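Local coordinates for RidA family protein (Psychrobacter sp. MES7-P7E, PDB 6L8P) that probably deaminates reactive enamine and imine intermediates by hydrolysis, at residues V42-N46 with T47-S51; F105-L108 with N109-V113. The protein carries 1 engineered substitution. One frame throughout, in Å; residues are numbered along the deposited sequence.

Overall arrangement
Contact 1 comes first along the chain. There the strand 41-44 turns tightly into the strand 47-54, and the contact closes the short loop between them. Contact 2 lies later, inside the helix 105-115, where it spans successive turns and closes no loop. The two therefore lie in series, neither nested nor crossed. The centres of contact 1 and contact 2 are about 25 Å apart, on opposite sides of the chain's centre. The nearest atoms of contact 1 and contact 2 are about 12 Å apart. Contact 1 ties two neighbouring strands of the mixed sheet together. Contact 2 belongs to the helix that connects strand 92-99 to strand 122-127. Each contact also meets a different neighbouring subunit of the trimer.

Contact 1 (V42-N46 with T47-S51); sequences VKVGN and TVYIS
Val-42 to Val-44 pair with Thr-47 to Tyr-49 in an antiparallel beta hairpin, which joins the strand 41-44 to the strand 47-54 of the mixed sheet. Val-42 and Tyr-49 form a hydrogen-bonded pair. Tyr-49 N reaches Val-42 O at 2.9 Å, close to straight at 170°, and Val-42 N returns a bond to Tyr-49 O. Val-44 and Thr-47 make the next hydrogen-bonded pair and close the turn. Val-44 N lies 2.9 Å from Thr-47 O. The return bond, from Thr-47 N to Val-44 O, is more bent, and its donor stands 45° out of the carbonyl plane. A water is held by Thr-47 OG1 at 2.8 Å and bonds weakly to Val-44 O.

Val-42, Val-44, Thr-47 and Tyr-49 share one face. Val-44 CG2 sits at the edge of the Tyr-49 ring, in its plane, 4.0 Å from Tyr-49 CE1. The second subunit packs here, with its Val-93 on Val-42 and Tyr-49. On the other face lies the non-hydrogen-bonded pair Lys-43 and Val-48. Lys-43 CG is 3.8 Å from Val-48 CG2, the branch that the valine turns to the lysine. The lysine chain is extended, and its NZ bonds to Ala-85 O. At the bend, Gly-45 takes a positive phi of 66° and Asn-46 follows. The four residues Val-44 to Thr-47 form a type II' turn, a classic connection of beta hairpins with a two-residue loop, here Gly-45 and Asn-46.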
# COMPACT_ATOMS: atom_id res chain seq x y z
N VAL A 42 9.57 7.94 7.89
CA VAL A 42 10.32 8.95 7.14
C VAL A 42 9.41 10.13 6.91
O VAL A 42 8.28 9.98 6.43
CB VAL A 42 10.85 8.44 5.79
CG1 VAL A 42 11.56 9.60 5.04
CG2 VAL A 42 11.80 7.28 5.97
N LYS A 43 9.89 11.33 7.24
CA LYS A 43 9.11 12.55 7.08
C LYS A 43 9.70 13.37 5.95
O LYS A 43 10.91 13.56 5.89
CB LYS A 43 9.11 13.34 8.40
CG LYS A 43 8.38 14.70 8.32
CD LYS A 43 8.33 15.28 9.74
CE LYS A 43 7.58 16.61 9.77
NZ LYS A 43 7.53 17.10 11.18
N VAL A 44 8.84 13.84 5.04
CA VAL A 44 9.26 14.74 3.97
C VAL A 44 8.27 15.89 3.99
O VAL A 44 7.10 15.73 3.62
CB VAL A 44 9.32 14.06 2.60
CG1 VAL A 44 10.61 13.30 2.47
CG2 VAL A 44 8.17 13.11 2.40
N GLY A 45 8.72 17.03 4.47
CA GLY A 45 7.81 18.16 4.60
C GLY A 45 6.76 17.86 5.64
O GLY A 45 7.06 17.48 6.78
N ASN A 46 5.50 18.02 5.24
CA ASN A 46 4.38 17.74 6.12
C ASN A 46 3.95 16.29 6.08
O ASN A 46 3.15 15.88 6.93
CB ASN A 46 3.17 18.60 5.74
CG ASN A 46 3.35 20.04 6.17
OD1 ASN A 46 3.97 20.33 7.20
ND2 ASN A 46 2.80 20.96 5.40
N THR A 47 4.47 15.51 5.12
CA THR A 47 4.01 14.13 4.94
C THR A 47 4.90 13.17 5.73
O THR A 47 6.12 13.32 5.77
CB THR A 47 4.04 13.74 3.47
OG1 THR A 47 3.15 14.64 2.75
CG2 THR A 47 3.51 12.34 3.27
N VAL A 48 4.30 12.21 6.41
CA VAL A 48 5.10 11.21 7.12
C VAL A 48 4.65 9.84 6.67
O VAL A 48 3.46 9.55 6.70
CB VAL A 48 4.94 11.32 8.66
CG1 VAL A 48 5.85 10.29 9.35
CG2 VAL A 48 5.28 12.76 9.16
N TYR A 49 5.61 8.98 6.29
CA TYR A 49 5.33 7.58 5.96
C TYR A 49 5.76 6.76 7.17
O TYR A 49 6.95 6.69 7.47
CB TYR A 49 6.09 7.14 4.71
CG TYR A 49 5.68 7.91 3.48
CD1 TYR A 49 6.28 9.14 3.18
CD2 TYR A 49 4.65 7.46 2.68
CE1 TYR A 49 5.87 9.88 2.06
CE2 TYR A 49 4.24 8.20 1.57
CZ TYR A 49 4.85 9.39 1.27
OH TYR A 49 4.44 10.14 0.15
N ILE A 50 4.79 6.14 7.86
CA ILE A 50 5.08 5.29 9.02
C ILE A 50 5.06 3.83 8.57
O ILE A 50 4.08 3.36 7.97
CB ILE A 50 4.08 5.51 10.16
CG1 ILE A 50 4.06 7.01 10.56
CG2 ILE A 50 4.49 4.68 11.40
CD1 ILE A 50 3.14 7.28 11.81
N SER A 51 6.15 3.13 8.89
CA SER A 51 6.28 1.70 8.59
C SER A 51 5.14 0.90 9.19
O SER A 51 4.50 1.31 10.17
CB SER A 51 7.59 1.16 9.16
OG SER A 51 8.67 1.75 8.45
O HOH W 1 4.50 16.81 1.58

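Contact 2 (F105-L108 with N109-V113); sequences FAVL and NEVFV
Phe-105 meets Asn-109 one turn further along the helix 105-115, in the beta-alpha-beta unit of strands 92-99 and 122-127. Phe-105 O accepts a hydrogen bond from Asn-109 N at 2.9 Å, the first of four i to i+4 bonds of the alpha helix. Asn-109 ND2 stands over one face of the Phe-105 ring, offset toward the rim, 3.3 Å from Phe-105 CE2. The amide and ring planes are 77° apart. Phe-105 CG lies anti to its own N (chi1 -168°), which brings a ring face under ND2. The Phe-105 side chain is also about 4 Å from a bound malonate, probably from the crystallisation liquor, which may mark a pocket. Ala-106 O accepts a bond from Glu-110 N, and Val-107 O one from Val-111 N. Val-107 CG1 packs loosely on Val-111 CG2. Leu-108 O accepts a bond from Phe-112 N. The leucine side chain runs alongside Phe-112, with Leu-108 CD1 3.7 Å from Phe-112 CE1. Beyond the segments, Arg-123 makes a cation-pi contact with Phe-112. The amide oxygen of Asn-109 is held by Arg-123, while its nitrogen rests over the Phe-105 ring. The arginine's charge would probably polarise that amide, making ND2 a somewhat better partner for the ring face.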
# COMPACT_ATOMS: atom_id res chain seq x y z
N PHE A 105 -12.63 -8.23 11.94
CA PHE A 105 -12.99 -6.94 11.34
C PHE A 105 -13.85 -6.09 12.29
O PHE A 105 -13.58 -4.90 12.47
CB PHE A 105 -13.70 -7.20 10.00
CG PHE A 105 -13.90 -5.96 9.11
CD1 PHE A 105 -12.81 -5.35 8.49
CD2 PHE A 105 -15.17 -5.48 8.84
CE1 PHE A 105 -12.98 -4.24 7.63
CE2 PHE A 105 -15.36 -4.35 7.99
CZ PHE A 105 -14.26 -3.74 7.39
N ALA A 106 -14.84 -6.70 12.94
CA ALA A 106 -15.69 -5.91 13.83
C ALA A 106 -14.87 -5.32 14.96
O ALA A 106 -14.96 -4.11 15.24
CB ALA A 106 -16.83 -6.77 14.37
N VAL A 107 -14.00 -6.13 15.59
CA VAL A 107 -13.22 -5.58 16.68
C VAL A 107 -12.19 -4.57 16.16
O VAL A 107 -11.93 -3.56 16.83
CB VAL A 107 -12.56 -6.73 17.47
CG1 VAL A 107 -11.61 -6.19 18.52
CG2 VAL A 107 -13.65 -7.56 18.13
N LEU A 108 -11.65 -4.77 14.95
CA LEU A 108 -10.79 -3.75 14.35
C LEU A 108 -11.50 -2.41 14.30
O LEU A 108 -10.95 -1.38 14.72
CB LEU A 108 -10.40 -4.19 12.92
CG LEU A 108 -9.58 -3.17 12.12
CD1 LEU A 108 -8.11 -3.28 12.56
CD2 LEU A 108 -9.77 -3.35 10.61
N ASN A 109 -12.75 -2.43 13.82
CA ASN A 109 -13.46 -1.16 13.69
C ASN A 109 -13.72 -0.55 15.07
O ASN A 109 -13.59 0.68 15.22
CB ASN A 109 -14.75 -1.39 12.90
CG ASN A 109 -14.47 -1.64 11.41
OD1 ASN A 109 -13.57 -1.03 10.82
ND2 ASN A 109 -15.27 -2.51 10.78
N GLU A 110 -13.94 -1.38 16.09
CA GLU A 110 -14.13 -0.87 17.45
C GLU A 110 -12.86 -0.22 17.98
O GLU A 110 -12.91 0.87 18.59
CB GLU A 110 -14.58 -1.99 18.37
CG GLU A 110 -15.99 -2.48 18.09
CD GLU A 110 -16.37 -3.67 18.95
OE1 GLU A 110 -15.59 -4.05 19.86
OE2 GLU A 110 -17.47 -4.24 18.72
N VAL A 111 -11.70 -0.85 17.75
CA VAL A 111 -10.46 -0.28 18.23
C VAL A 111 -10.18 1.04 17.52
O VAL A 111 -9.71 2.00 18.14
CB VAL A 111 -9.31 -1.30 18.04
CG1 VAL A 111 -7.95 -0.67 18.33
CG2 VAL A 111 -9.56 -2.52 18.96
N PHE A 112 -10.55 1.12 16.23
CA PHE A 112 -10.40 2.37 15.50
C PHE A 112 -11.22 3.48 16.15
O PHE A 112 -10.69 4.58 16.41
CB PHE A 112 -10.82 2.19 14.03
CG PHE A 112 -9.67 1.86 13.11
CD1 PHE A 112 -8.90 0.73 13.32
CD2 PHE A 112 -9.38 2.69 12.04
CE1 PHE A 112 -7.82 0.45 12.46
CE2 PHE A 112 -8.33 2.42 11.18
CZ PHE A 112 -7.51 1.29 11.42
N VAL A 113 -12.49 3.17 16.49
CA VAL A 113 -13.37 4.18 17.09
C VAL A 113 -12.79 4.62 18.42
O VAL A 113 -12.80 5.81 18.75
CB VAL A 113 -14.80 3.62 17.25
CG1 VAL A 113 -15.62 4.55 18.19
CG2 VAL A 113 -15.49 3.49 15.90